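Local coordinates for protein sensor histidine kinase (Pseudomonas syringae pv. tomato, PDB 3CIT) that probably senses signals and passes them on as a two-component histidine kinase, of which this chain is the GAF domain, at residues 27-30 against 31-34; 35-38 against 39-43; 133-136 against 137-140; 145-148 against 149-153. One frame throughout, in Å; residues are numbered along the deposited sequence.

Interaction 1 (27-30 against 31-34); sequences LPPE and AMRK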
ATOM      1  N   LEU A  27      -8.389 -26.008   2.409  1.00 33.89           N
ATOM      2  CA  LEU A  27      -7.152 -26.717   2.746  1.00 33.91           C
ATOM      3  C   LEU A  27      -6.697 -26.572   4.203  1.00 34.04           C
ATOM      4  O   LEU A  27      -6.907 -25.523   4.822  1.00 33.98           O
ATOM      5  CB  LEU A  27      -5.999 -26.210   1.872  1.00 33.39           C
ATOM      6  CG  LEU A  27      -6.030 -26.381   0.354  1.00 33.00           C
ATOM      7  CD1 LEU A  27      -4.933 -25.508  -0.312  1.00 31.98           C
ATOM      8  CD2 LEU A  27      -5.862 -27.841  -0.007  1.00 35.12           C
ATOM      9  N   PRO A  28      -5.998 -27.605   4.732  1.00 33.68           N
ATOM     10  CA  PRO A  28      -5.331 -27.473   6.016  1.00 33.54           C
ATOM     11  C   PRO A  28      -4.110 -26.558   5.919  1.00 33.66           C
ATOM     12  O   PRO A  28      -3.568 -26.385   4.827  1.00 32.90           O
ATOM     13  CB  PRO A  28      -4.871 -28.908   6.334  1.00 33.63           C
ATOM     14  CG  PRO A  28      -5.532 -29.782   5.333  1.00 33.87           C
ATOM     15  CD  PRO A  28      -5.807 -28.945   4.152  1.00 33.80           C
ATOM     16  N   PRO A  29      -3.659 -26.006   7.057  1.00 33.67           N
ATOM     17  CA  PRO A  29      -2.558 -25.044   7.083  1.00 33.47           C
ATOM     18  C   PRO A  29      -1.299 -25.425   6.316  1.00 33.39           C
ATOM     19  O   PRO A  29      -0.786 -24.587   5.583  1.00 32.45           O
ATOM     20  CB  PRO A  29      -2.264 -24.866   8.569  1.00 33.91           C
ATOM     21  CG  PRO A  29      -3.575 -25.170   9.244  1.00 34.89           C
ATOM     22  CD  PRO A  29      -4.230 -26.233   8.402  1.00 34.29           C
ATOM     23  N   GLU A  30      -0.792 -26.651   6.458  1.00 32.36           N
ATOM     24  CA  GLU A  30       0.428 -26.994   5.722  1.00 33.02           C
ATOM     25  C   GLU A  30       0.193 -26.940   4.224  1.00 31.29           C
ATOM     26  O   GLU A  30       1.056 -26.445   3.472  1.00 30.79           O
ATOM     27  CB  GLU A  30       1.020 -28.358   6.109  1.00 32.92           C
ATOM     28  CG  GLU A  30       2.555 -28.300   6.076  1.00 36.22           C
ATOM     29  CD  GLU A  30       3.268 -29.610   5.725  1.00 37.53           C
ATOM     30  OE1 GLU A  30       2.689 -30.707   5.892  1.00 40.77           O
ATOM     31  OE2 GLU A  30       4.450 -29.495   5.275  1.00 45.33           O
ATOM     32  N   ALA A  31      -0.976 -27.434   3.804  1.00 29.55           N
ATOM     33  CA  ALA A  31      -1.367 -27.393   2.399  1.00 28.70           C
ATOM     34  C   ALA A  31      -1.565 -25.962   1.919  1.00 27.90           C
ATOM     35  O   ALA A  31      -1.189 -25.635   0.787  1.00 27.16           O
ATOM     36  CB  ALA A  31      -2.637 -28.205   2.173  1.00 28.08           C
HETATM   37  N   MSE A  32      -2.165 -25.111   2.752  1.00 27.54           N
HETATM   38  CA  MSE A  32      -2.324 -23.682   2.384  1.00 28.91           C
HETATM   39  C   MSE A  32      -0.987 -23.020   2.090  1.00 27.01           C
HETATM   40  O   MSE A  32      -0.834 -22.299   1.098  1.00 25.36           O
HETATM   41  CB  MSE A  32      -2.976 -22.869   3.502  1.00 28.52           C
HETATM   42  CG  MSE A  32      -4.346 -23.310   3.887  1.00 33.01           C
HETATM   43 SE   MSE A  32      -5.129 -21.901   4.972  0.80 37.81          SE
HETATM   44  CE  MSE A  32      -3.921 -21.744   6.415  1.00 38.04           C
ATOM     45  N   ARG A  33      -0.007 -23.288   2.952  1.00 26.17           N
ATOM     46  CA  ARG A  33       1.298 -22.656   2.833  1.00 26.37           C
ATOM     47  C   ARG A  33       2.020 -23.081   1.552  1.00 26.16           C
ATOM     48  O   ARG A  33       2.501 -22.249   0.810  1.00 24.51           O
ATOM     49  CB  ARG A  33       2.152 -23.003   4.038  1.00 26.16           C
ATOM     50  CG  ARG A  33       1.623 -22.477   5.347  1.00 26.18           C
ATOM     51  CD  ARG A  33       2.492 -22.976   6.478  1.00 27.26           C
ATOM     52  NE  ARG A  33       2.202 -22.248   7.701  1.00 26.93           N
ATOM     53  CZ  ARG A  33       1.646 -22.777   8.777  1.00 30.31           C
ATOM     54  NH1 ARG A  33       1.334 -24.064   8.817  1.00 35.02           N
ATOM     55  NH2 ARG A  33       1.386 -22.002   9.829  1.00 30.00           N
ATOM     56  N   LYS A  34       2.064 -24.378   1.294  1.00 26.91           N
ATOM     57  CA  LYS A  34       2.680 -24.896   0.065  1.00 27.93           C
ATOM     58  C   LYS A  34       1.980 -24.404  -1.185  1.00 26.46           C
ATOM     59  O   LYS A  34       2.630 -24.118  -2.166  1.00 25.84           O
ATOM     60  CB  LYS A  34       2.655 -26.413   0.037  1.00 29.14           C
ATOM     61  CG  LYS A  34       3.651 -27.054   0.931  1.00 32.23           C
ATOM     62  CD  LYS A  34       3.437 -28.567   0.919  1.00 33.11           C
ATOM     63  CE  LYS A  34       4.435 -29.281   1.793  1.00 35.42           C
ATOM     64  NZ  LYS A  34       3.939 -30.634   2.144  1.00 38.71           N
TER

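Interaction 2 (35-38 against 39-43); sequences CVLQ and RACAF. With SO4 (sulfate ion), chain C.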
ATOM      1  N   CYS A  35       0.662 -24.307  -1.149  1.00 26.18           N
ATOM      2  CA  CYS A  35      -0.106 -23.887  -2.324  1.00 25.66           C
ATOM      3  C   CYS A  35       0.225 -22.447  -2.694  1.00 23.74           C
ATOM      4  O   CYS A  35       0.520 -22.144  -3.849  1.00 23.09           O
ATOM      5  CB  CYS A  35      -1.601 -24.032  -2.041  1.00 25.77           C
ATOM      6  SG  CYS A  35      -2.723 -23.399  -3.317  1.00 28.69           S
ATOM      7  N   VAL A  36       0.170 -21.564  -1.706  1.00 21.36           N
ATOM      8  CA  VAL A  36       0.433 -20.161  -1.954  1.00 21.84           C
ATOM      9  C   VAL A  36       1.875 -19.966  -2.369  1.00 21.22           C
ATOM     10  O   VAL A  36       2.152 -19.237  -3.317  1.00 20.58           O
ATOM     11  CB  VAL A  36       0.053 -19.272  -0.744  1.00 21.38           C
ATOM     12  CG1 VAL A  36       0.560 -17.859  -0.905  1.00 20.96           C
ATOM     13  CG2 VAL A  36      -1.452 -19.280  -0.537  1.00 22.01           C
ATOM     14  N   LEU A  37       2.818 -20.610  -1.687  1.00 22.47           N
ATOM     15  CA  LEU A  37       4.211 -20.406  -2.075  1.00 22.83           C
ATOM     16  C   LEU A  37       4.483 -20.882  -3.513  1.00 22.51           C
ATOM     17  O   LEU A  37       5.066 -20.136  -4.324  1.00 23.91           O
ATOM     18  CB  LEU A  37       5.138 -21.095  -1.073  1.00 23.32           C
ATOM     19  CG  LEU A  37       6.611 -20.917  -1.285  1.00 23.12           C
ATOM     20  CD1 LEU A  37       7.033 -19.465  -1.221  1.00 24.63           C
ATOM     21  CD2 LEU A  37       7.301 -21.788  -0.213  1.00 23.65           C
ATOM     22  N   GLN A  38       4.033 -22.084  -3.847  1.00 23.41           N
ATOM     23  CA  GLN A  38       4.243 -22.635  -5.173  1.00 24.69           C
ATOM     24  C   GLN A  38       3.617 -21.764  -6.252  1.00 23.94           C
ATOM     25  O   GLN A  38       4.251 -21.457  -7.291  1.00 24.23           O
ATOM     26  CB  GLN A  38       3.680 -24.061  -5.264  1.00 25.26           C
ATOM     27  CG  GLN A  38       4.508 -25.045  -4.444  1.00 29.69           C
ATOM     28  CD  GLN A  38       4.003 -26.477  -4.521  1.00 29.83           C
ATOM     29  OE1 GLN A  38       2.865 -26.737  -4.942  1.00 38.86           O
ATOM     30  NE2 GLN A  38       4.828 -27.403  -4.076  1.00 37.04           N
ATOM     31  N   ARG A  39       2.373 -21.361  -6.029  1.00 23.24           N
ATOM     32  CA  ARG A  39       1.681 -20.524  -7.025  1.00 23.11           C
ATOM     33  C   ARG A  39       2.301 -19.141  -7.183  1.00 22.42           C
ATOM     34  O   ARG A  39       2.372 -18.620  -8.302  1.00 21.39           O
ATOM     35  CB  ARG A  39       0.202 -20.405  -6.673  1.00 23.14           C
ATOM     36  CG  ARG A  39      -0.499 -21.716  -6.915  1.00 24.04           C
ATOM     37  CD  ARG A  39      -1.966 -21.589  -6.886  1.00 25.29           C
ATOM     38  NE  ARG A  39      -2.604 -22.874  -7.064  1.00 26.04           N
ATOM     39  CZ  ARG A  39      -3.913 -23.028  -7.152  1.00 28.30           C
ATOM     40  NH1 ARG A  39      -4.716 -21.968  -7.100  1.00 28.47           N
ATOM     41  NH2 ARG A  39      -4.409 -24.235  -7.333  1.00 30.06           N
ATOM     42  N   ALA A  40       2.729 -18.543  -6.064  1.00 21.43           N
ATOM     43  CA  ALA A  40       3.366 -17.247  -6.076  1.00 21.53           C
ATOM     44  C   ALA A  40       4.689 -17.321  -6.838  1.00 21.02           C
ATOM     45  O   ALA A  40       4.936 -16.508  -7.722  1.00 21.89           O
ATOM     46  CB  ALA A  40       3.571 -16.701  -4.608  1.00 19.99           C
ATOM     47  N   CYS A  41       5.531 -18.305  -6.529  1.00 21.49           N
ATOM     48  CA  CYS A  41       6.772 -18.490  -7.280  1.00 21.54           C
ATOM     49  C   CYS A  41       6.531 -18.659  -8.786  1.00 22.02           C
ATOM     50  O   CYS A  41       7.194 -17.997  -9.586  1.00 24.21           O
ATOM     51  CB  CYS A  41       7.596 -19.659  -6.712  1.00 21.58           C
ATOM     52  SG  CYS A  41       8.282 -19.316  -5.086  1.00 22.63           S
ATOM     53  N   ALA A  42       5.582 -19.504  -9.169  1.00 21.17           N
ATOM     54  CA  ALA A  42       5.287 -19.758 -10.565  1.00 21.61           C
ATOM     55  C   ALA A  42       4.794 -18.503 -11.265  1.00 22.24           C
ATOM     56  O   ALA A  42       5.164 -18.235 -12.420  1.00 21.89           O
ATOM     57  CB  ALA A  42       4.241 -20.920 -10.726  1.00 23.13           C
ATOM     58  N   PHE A  43       3.977 -17.736 -10.552  1.00 21.19           N
ATOM     59  CA  PHE A  43       3.279 -16.580 -11.128  1.00 21.77           C
ATOM     60  C   PHE A  43       4.256 -15.548 -11.672  1.00 20.98           C
ATOM     61  O   PHE A  43       4.027 -14.967 -12.716  1.00 20.89           O
ATOM     62  CB  PHE A  43       2.324 -15.938 -10.125  1.00 21.16           C
ATOM     63  CG  PHE A  43       1.356 -14.978 -10.774  1.00 22.10           C
ATOM     64  CD1 PHE A  43       0.337 -15.452 -11.586  1.00 21.97           C
ATOM     65  CD2 PHE A  43       1.486 -13.612 -10.610  1.00 23.28           C
ATOM     66  CE1 PHE A  43      -0.553 -14.555 -12.226  1.00 25.05           C
ATOM     67  CE2 PHE A  43       0.579 -12.729 -11.255  1.00 23.44           C
ATOM     68  CZ  PHE A  43      -0.404 -13.212 -12.049  1.00 22.57           C
TER
HETATM   69  S   SO4 C   1      -1.452 -26.243  -8.797  0.50 66.51           S
HETATM   70  O1  SO4 C   1      -2.641 -26.683  -8.074  0.50 66.24           O
HETATM   71  O2  SO4 C   1      -1.168 -24.839  -8.534  0.50 65.88           O
HETATM   72  O3  SO4 C   1      -0.308 -27.043  -8.368  0.50 66.51           O
HETATM   73  O4  SO4 C   1      -1.671 -26.432 -10.231  0.50 67.00           O

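Interaction 3 (133-136 against 137-140); sequences SLQL and LATL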
ATOM      1  N   SER A 133      -0.763  -8.107  -6.598  1.00 20.51           N
ATOM      2  CA  SER A 133      -1.550  -9.333  -6.540  1.00 19.97           C
ATOM      3  C   SER A 133      -0.920 -10.334  -5.570  1.00 20.62           C
ATOM      4  O   SER A 133      -1.629 -10.931  -4.748  1.00 19.27           O
ATOM      5  CB  SER A 133      -1.709  -9.915  -7.960  1.00 19.97           C
ATOM      6  OG  SER A 133      -2.384  -8.986  -8.773  1.00 19.93           O
ATOM      7  N   LEU A 134       0.402 -10.524  -5.646  1.00 20.27           N
ATOM      8  CA  LEU A 134       1.097 -11.409  -4.703  1.00 21.56           C
ATOM      9  C   LEU A 134       0.981 -10.908  -3.267  1.00 21.24           C
ATOM     10  O   LEU A 134       0.815 -11.713  -2.362  1.00 21.86           O
ATOM     11  CB  LEU A 134       2.577 -11.591  -5.072  1.00 21.26           C
ATOM     12  CG  LEU A 134       2.813 -12.300  -6.409  1.00 24.35           C
ATOM     13  CD1 LEU A 134       4.281 -12.411  -6.742  1.00 28.56           C
ATOM     14  CD2 LEU A 134       2.179 -13.696  -6.400  1.00 27.85           C
ATOM     15  N   GLN A 135       1.059  -9.599  -3.058  1.00 22.51           N
ATOM     16  CA  GLN A 135       0.842  -9.035  -1.731  1.00 22.00           C
ATOM     17  C   GLN A 135      -0.560  -9.349  -1.204  1.00 22.69           C
ATOM     18  O   GLN A 135      -0.739  -9.732  -0.047  1.00 22.38           O
ATOM     19  CB  GLN A 135       1.103  -7.519  -1.710  1.00 23.51           C
ATOM     20  CG  GLN A 135       0.871  -6.928  -0.295  1.00 23.96           C
ATOM     21  CD  GLN A 135       1.805  -7.552   0.811  1.00 29.61           C
ATOM     22  OE1 GLN A 135       1.412  -8.479   1.607  1.00 29.13           O
ATOM     23  NE2 GLN A 135       3.044  -7.053   0.843  1.00 29.50           N
ATOM     24  N   LEU A 136      -1.581  -9.201  -2.043  1.00 21.99           N
ATOM     25  CA  LEU A 136      -2.924  -9.611  -1.615  1.00 21.13           C
ATOM     26  C   LEU A 136      -3.014 -11.121  -1.340  1.00 20.77           C
ATOM     27  O   LEU A 136      -3.667 -11.561  -0.393  1.00 19.90           O
ATOM     28  CB  LEU A 136      -3.985  -9.194  -2.636  1.00 21.03           C
ATOM     29  CG  LEU A 136      -5.433  -9.529  -2.243  1.00 21.76           C
ATOM     30  CD1 LEU A 136      -5.820  -8.835  -0.908  1.00 20.03           C
ATOM     31  CD2 LEU A 136      -6.396  -9.124  -3.364  1.00 19.86           C
ATOM     32  N   LEU A 137      -2.413 -11.944  -2.187  1.00 22.37           N
ATOM     33  CA  LEU A 137      -2.392 -13.402  -1.912  1.00 22.16           C
ATOM     34  C   LEU A 137      -1.779 -13.710  -0.513  1.00 21.26           C
ATOM     35  O   LEU A 137      -2.298 -14.566   0.247  1.00 20.82           O
ATOM     36  CB  LEU A 137      -1.597 -14.117  -2.982  1.00 23.24           C
ATOM     37  CG  LEU A 137      -1.740 -15.616  -3.053  1.00 25.12           C
ATOM     38  CD1 LEU A 137      -3.231 -15.951  -3.205  1.00 25.86           C
ATOM     39  CD2 LEU A 137      -0.926 -16.077  -4.280  1.00 24.28           C
ATOM     40  N   ALA A 138      -0.700 -13.003  -0.166  1.00 21.39           N
ATOM     41  CA  ALA A 138      -0.098 -13.117   1.181  1.00 20.85           C
ATOM     42  C   ALA A 138      -1.072 -12.698   2.277  1.00 20.21           C
ATOM     43  O   ALA A 138      -1.150 -13.319   3.313  1.00 20.31           O
ATOM     44  CB  ALA A 138       1.231 -12.316   1.305  1.00 20.91           C
ATOM     45  N   THR A 139      -1.805 -11.633   2.035  1.00 20.73           N
ATOM     46  CA  THR A 139      -2.811 -11.150   2.955  1.00 20.18           C
ATOM     47  C   THR A 139      -3.946 -12.154   3.148  1.00 20.14           C
ATOM     48  O   THR A 139      -4.429 -12.371   4.273  1.00 20.19           O
ATOM     49  CB  THR A 139      -3.313  -9.763   2.482  1.00 20.31           C
ATOM     50  OG1 THR A 139      -2.262  -8.803   2.683  1.00 19.62           O
ATOM     51  CG2 THR A 139      -4.548  -9.351   3.233  1.00 21.30           C
ATOM     52  N   LEU A 140      -4.373 -12.795   2.064  1.00 19.56           N
ATOM     53  CA  LEU A 140      -5.397 -13.838   2.150  1.00 20.21           C
ATOM     54  C   LEU A 140      -4.891 -15.040   2.961  1.00 19.95           C
ATOM     55  O   LEU A 140      -5.561 -15.511   3.883  1.00 19.44           O
ATOM     56  CB  LEU A 140      -5.822 -14.301   0.759  1.00 20.42           C
ATOM     57  CG  LEU A 140      -6.634 -13.280  -0.002  1.00 20.87           C
ATOM     58  CD1 LEU A 140      -6.753 -13.724  -1.456  1.00 21.14           C
ATOM     59  CD2 LEU A 140      -8.023 -13.086   0.666  1.00 22.79           C
TER

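Interaction 4 (145-148 against 149-153); sequences LENN and RLLEA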
ATOM      1  N   LEU A 145      -4.264 -18.332   8.104  1.00 22.55           N
ATOM      2  CA  LEU A 145      -3.278 -18.873   9.045  1.00 24.08           C
ATOM      3  C   LEU A 145      -3.527 -18.333  10.454  1.00 25.12           C
ATOM      4  O   LEU A 145      -3.432 -19.063  11.442  1.00 25.03           O
ATOM      5  CB  LEU A 145      -1.854 -18.551   8.607  1.00 23.51           C
ATOM      6  CG  LEU A 145      -1.300 -19.307   7.389  1.00 23.30           C
ATOM      7  CD1 LEU A 145       0.098 -18.799   7.053  1.00 21.21           C
ATOM      8  CD2 LEU A 145      -1.302 -20.843   7.659  1.00 24.99           C
ATOM      9  N   GLU A 146      -3.857 -17.053  10.539  1.00 26.40           N
ATOM     10  CA  GLU A 146      -4.154 -16.430  11.823  1.00 27.39           C
ATOM     11  C   GLU A 146      -5.411 -17.010  12.446  1.00 29.12           C
ATOM     12  O   GLU A 146      -5.427 -17.339  13.630  1.00 29.96           O
ATOM     13  CB  GLU A 146      -4.282 -14.924  11.662  1.00 27.63           C
ATOM     14  CG  GLU A 146      -4.616 -14.229  12.951  1.00 29.42           C
ATOM     15  CD  GLU A 146      -4.761 -12.772  12.774  1.00 28.06           C
ATOM     16  OE1 GLU A 146      -5.748 -12.360  12.123  1.00 26.99           O
ATOM     17  OE2 GLU A 146      -3.860 -12.044  13.233  1.00 28.37           O
ATOM     18  N   ASN A 147      -6.453 -17.181  11.637  1.00 31.19           N
ATOM     19  CA  ASN A 147      -7.655 -17.854  12.103  1.00 32.09           C
ATOM     20  C   ASN A 147      -7.324 -19.202  12.750  1.00 32.97           C
ATOM     21  O   ASN A 147      -7.690 -19.444  13.904  1.00 33.50           O
ATOM     22  CB  ASN A 147      -8.660 -18.017  10.953  1.00 31.52           C
ATOM     23  CG  ASN A 147     -10.013 -18.501  11.432  1.00 32.64           C
ATOM     24  OD1 ASN A 147     -10.322 -19.678  11.289  1.00 32.12           O
ATOM     25  ND2 ASN A 147     -10.807 -17.610  12.029  1.00 30.62           N
ATOM     26  N   ASN A 148      -6.609 -20.057  12.024  1.00 34.57           N
ATOM     27  CA  ASN A 148      -6.185 -21.372  12.547  1.00 35.02           C
ATOM     28  C   ASN A 148      -5.416 -21.296  13.857  1.00 35.69           C
ATOM     29  O   ASN A 148      -5.712 -22.045  14.819  1.00 36.14           O
ATOM     30  CB  ASN A 148      -5.332 -22.094  11.506  1.00 35.47           C
ATOM     31  CG  ASN A 148      -4.743 -23.396  12.030  1.00 36.62           C
ATOM     32  OD1 ASN A 148      -3.551 -23.467  12.376  1.00 41.99           O
ATOM     33  ND2 ASN A 148      -5.576 -24.435  12.106  1.00 38.09           N
ATOM     34  N   ARG A 149      -4.410 -20.427  13.895  1.00 36.38           N
ATOM     35  CA  ARG A 149      -3.630 -20.192  15.110  1.00 37.07           C
ATOM     36  C   ARG A 149      -4.523 -19.823  16.292  1.00 37.55           C
ATOM     37  O   ARG A 149      -4.400 -20.407  17.380  1.00 37.46           O
ATOM     38  CB  ARG A 149      -2.599 -19.084  14.901  1.00 36.85           C
ATOM     39  CG  ARG A 149      -1.761 -18.804  16.144  1.00 37.47           C
ATOM     40  CD  ARG A 149      -0.715 -17.752  15.900  1.00 39.20           C
ATOM     41  NE  ARG A 149      -1.286 -16.407  15.759  1.00 41.18           N
ATOM     42  CZ  ARG A 149      -1.701 -15.654  16.781  1.00 42.41           C
ATOM     43  NH1 ARG A 149      -1.629 -16.099  18.037  1.00 43.52           N
ATOM     44  NH2 ARG A 149      -2.185 -14.441  16.544  1.00 42.70           N
ATOM     45  N   LEU A 150      -5.423 -18.871  16.077  1.00 37.82           N
ATOM     46  CA  LEU A 150      -6.272 -18.348  17.142  1.00 38.78           C
ATOM     47  C   LEU A 150      -7.258 -19.389  17.674  1.00 39.95           C
ATOM     48  O   LEU A 150      -7.455 -19.478  18.878  1.00 40.32           O
ATOM     49  CB  LEU A 150      -7.025 -17.083  16.700  1.00 37.86           C
ATOM     50  CG  LEU A 150      -6.157 -15.843  16.427  1.00 36.86           C
ATOM     51  CD1 LEU A 150      -6.979 -14.686  15.923  1.00 31.48           C
ATOM     52  CD2 LEU A 150      -5.382 -15.442  17.702  1.00 36.39           C
ATOM     53  N   LEU A 151      -7.883 -20.149  16.778  1.00 41.46           N
ATOM     54  CA  LEU A 151      -8.776 -21.248  17.165  1.00 42.35           C
ATOM     55  C   LEU A 151      -8.029 -22.337  17.938  1.00 43.55           C
ATOM     56  O   LEU A 151      -8.537 -22.872  18.933  1.00 43.61           O
ATOM     57  CB  LEU A 151      -9.440 -21.861  15.926  1.00 42.35           C
ATOM     58  CG  LEU A 151     -10.561 -21.041  15.272  1.00 42.86           C
ATOM     59  CD1 LEU A 151     -10.916 -21.579  13.883  1.00 42.33           C
ATOM     60  CD2 LEU A 151     -11.791 -21.012  16.159  1.00 42.17           C
ATOM     61  N   GLU A 152      -6.827 -22.674  17.476  1.00 44.81           N
ATOM     62  CA  GLU A 152      -5.956 -23.611  18.206  1.00 45.66           C
ATOM     63  C   GLU A 152      -5.582 -23.082  19.593  1.00 46.44           C
ATOM     64  O   GLU A 152      -5.569 -23.838  20.568  1.00 46.28           O
ATOM     65  CB  GLU A 152      -4.673 -23.887  17.424  1.00 45.59           C
ATOM     66  CG  GLU A 152      -4.812 -24.914  16.323  1.00 46.23           C
ATOM     67  CD  GLU A 152      -3.470 -25.269  15.703  1.00 46.76           C
ATOM     68  OE1 GLU A 152      -2.805 -24.368  15.139  1.00 50.30           O
ATOM     69  OE2 GLU A 152      -3.077 -26.449  15.779  1.00 49.79           O
ATOM     70  N   ALA A 153      -5.253 -21.793  19.671  1.00 47.23           N
ATOM     71  CA  ALA A 153      -4.921 -21.141  20.941  1.00 48.25           C
ATOM     72  C   ALA A 153      -6.098 -21.152  21.924  1.00 49.21           C
ATOM     73  O   ALA A 153      -5.910 -21.253  23.147  1.00 48.90           O
ATOM     74  CB  ALA A 153      -4.463 -19.714  20.692  1.00 48.26           C
TER
HETATM   75  O   HOH W   1      -1.588 -13.163  13.960  1.00 35.58           O

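Interaction 1 (27-30 against 31-34)
Three backbone hydrogen bonds step along the first turn of helix 29-43. Met32 N donates to Pro28 O at 2.8 Å, Arg33 N to Pro29 O at 3.0 Å, and Lys34 N to Glu30 O. Pro28 holds the N-cap position, and Pro29 suits the first turn, where N-H groups have no carbonyl of an earlier turn to bond to; proline has no N-H to leave without a partner. This is the start of a helix that lies against the antiparallel sheet of the GAF domain.

Apolar contacts fill in around the cap. Leu27, just before the helix, folds back so that CD2 lies 3.9 Å from Ala31 CB, and the small Ala31 also takes Pro28 CD at 3.8 Å. The selenomethionine Met32 bends at its last torsion (chi3 -59°), which swings CE back to 3.6 Å from Pro29 CA.

The charged side chains divide. On the exposed side Glu30 OE2 and Lys34 NZ form a salt bridge one turn apart, weak as a hydrogen bond at 3.4 Å. Arg33 instead brings its aliphatic CG to 3.2 Å from Pro29 O and NH1 to 3.7 Å from Pro29 CB, and sends NE to a salt bridge with Glu53.

Interaction 2 (35-38 against 39-43)
Four consecutive i to i+4 hydrogen bonds, from Arg39 N to Cys35 O through Ala42 N to Gln38 O, make 35-43 regular alpha-helix; the one from Cys41 N to Leu37 O is 2.9 Å long.

On one side of this helix Cys35 and Arg39 meet a turn apart. Cys35 SG lies over one face of the Arg39 guanidinium, displaced toward its rim, with NE the nearest atom at 3.8 Å. With SG trans to the backbone N (chi1 174°) and the Arg39 chain extended from CG to NE, the flat group is carried out to the sulfur. The guanidinium also grips a sulfate ion, probably from the crystallisation liquor, through two neighbouring nitrogens: NE donates to sulfate O2 at 2.8 Å, with a bent angle of 139°, and NH2 to sulfate O1 at 3.1 Å, more nearly straight at 165°. Arginine suits the place because its remaining nitrogen, NH1, can turn to Glu23 and Thr20 of helix 3-26, fixing the rotation of the group from another side.

Elsewhere on the helix the packing is apolar. Leu37 CD1 touches Cys41 SG at 4.1 Å, and Ala40, with only a methyl group, suits a place where the helix lies close against Leu134 of helix 128-156.

Leu37 and Cys41 rest on Leu117 of strand 111-119 and His66 of strand 61-66, while Val36 also faces helix 128-156, and Cys35 and Phe43 lean on helix 3-26. The segment thus lies between the sheet and the two long helices.

Interaction 3 (133-136 against 137-140)
Leu136 and Leu140 meet a turn apart through backbone more than side chain: Leu140 N donates to Leu136 O at 2.8 Å, whereas the nearest approach of the two side chains, Leu136 CG to Leu140 CD1, is a loose 4.5 Å. The tight part of the contact is therefore the helical spine. Leu137 N reaches Ser133 O at 2.9 Å, and Ala138 N and Thr139 N bond in the same way to Leu134 O and Gln135 O. Thr139 CB lies 3.4 Å from Leu136 O. Its hydroxyl stands beside the backbone N (chi1 -70°), which brings OG1 to 3.3 Å from Gln135 O; a bond there would be weak, and its proton is not settled.

The leucines spread outward because their partners lie on other elements. In this GAF domain helix 128-156 packs beside helix 3-26 and helix 29-43, and it also meets the second subunit. Leu134 and Leu137 come no closer than 4.5 Å, CD2 to CD2; Leu134 turns to Leu16 and Ala40, Leu137 to Thr20 and Val36. Leu136 packs on Leu17 of its own chain and on Leu17 of the second subunit, and Leu140 on Leu140 of the second subunit, pairings that branched apolar side chains suit well.

The looser, partly exposed side belongs to Gln135. Its chain bends at chi2 (60°), and its flanks rest on Leu102 and Pro103 of strand 98-105. Ala138, with only a methyl group, also packs against Leu102, while Ser133 turns OG back to the Glu129 carbonyl.

Interaction 4 (145-148 against 149-153)
Glu146 CG approaches the Arg149 guanidinium obliquely, while Leu150 CG, from the next residue along, lies over one face of that group, 4.2 Å above its plane and displaced toward the rim. The Arg149 chain bends at chi3 (72°), turning the group back along the helix toward Glu146. The charges stay apart, Glu146 OE2 and Arg149 NH2 being 4.4 Å from each other; a water joins them, donating to OE2 at 2.6 Å and accepting from NH2 at 2.9 Å. The buried Glu146 carboxylate is further satisfied by the backbone N-H groups of Ala107 and Asp108 and by ND2 of Asn147 of the second subunit. The amide of Asn148 and the carboxylate of Glu152 form the other flat pair, their planes turned 42° apart.

All this rides on the C-terminal helix 128-156 of the GAF domain, whose regular bonds include Leu150 N to Glu146 O at 2.9 Å and Leu151 N to Asn147 O. The helix also faces the second subunit. Asn147 suits the interface because its ND2 can donate to OD1 of Asn147 of the second subunit as well as, weakly, to Glu146 there, and Leu150 and Leu151 pack on leucines of that subunit.

Alongside, Glu146 and Leu150 run side by side, pointing the same way, with Glu146 CG 3.8 Å from Leu150 CD1. Leu151 CD1 comes close to the Asn147 amide, 3.3 Å from OD1.

All four contacts are local, each between neighbouring residues of one stretch, so none closes a long loop, and none nests in or crosses another. From the N terminus, interaction 1 starts in the loop before helix 29-43 and opens that helix, and interaction 2 carries it to its end, Leu27 CD1 touching Cys35 CB. The strands of the sheet follow before helix 128-156, which bears interaction 3 and then interaction 4. The two helices meet twice: interaction 2 packs on interaction 3, and interaction 1 meets interaction 4 where Pro29 lies on Asn148. Interactions 3 and 4 also touch the second subunit, tying the helical layer to it.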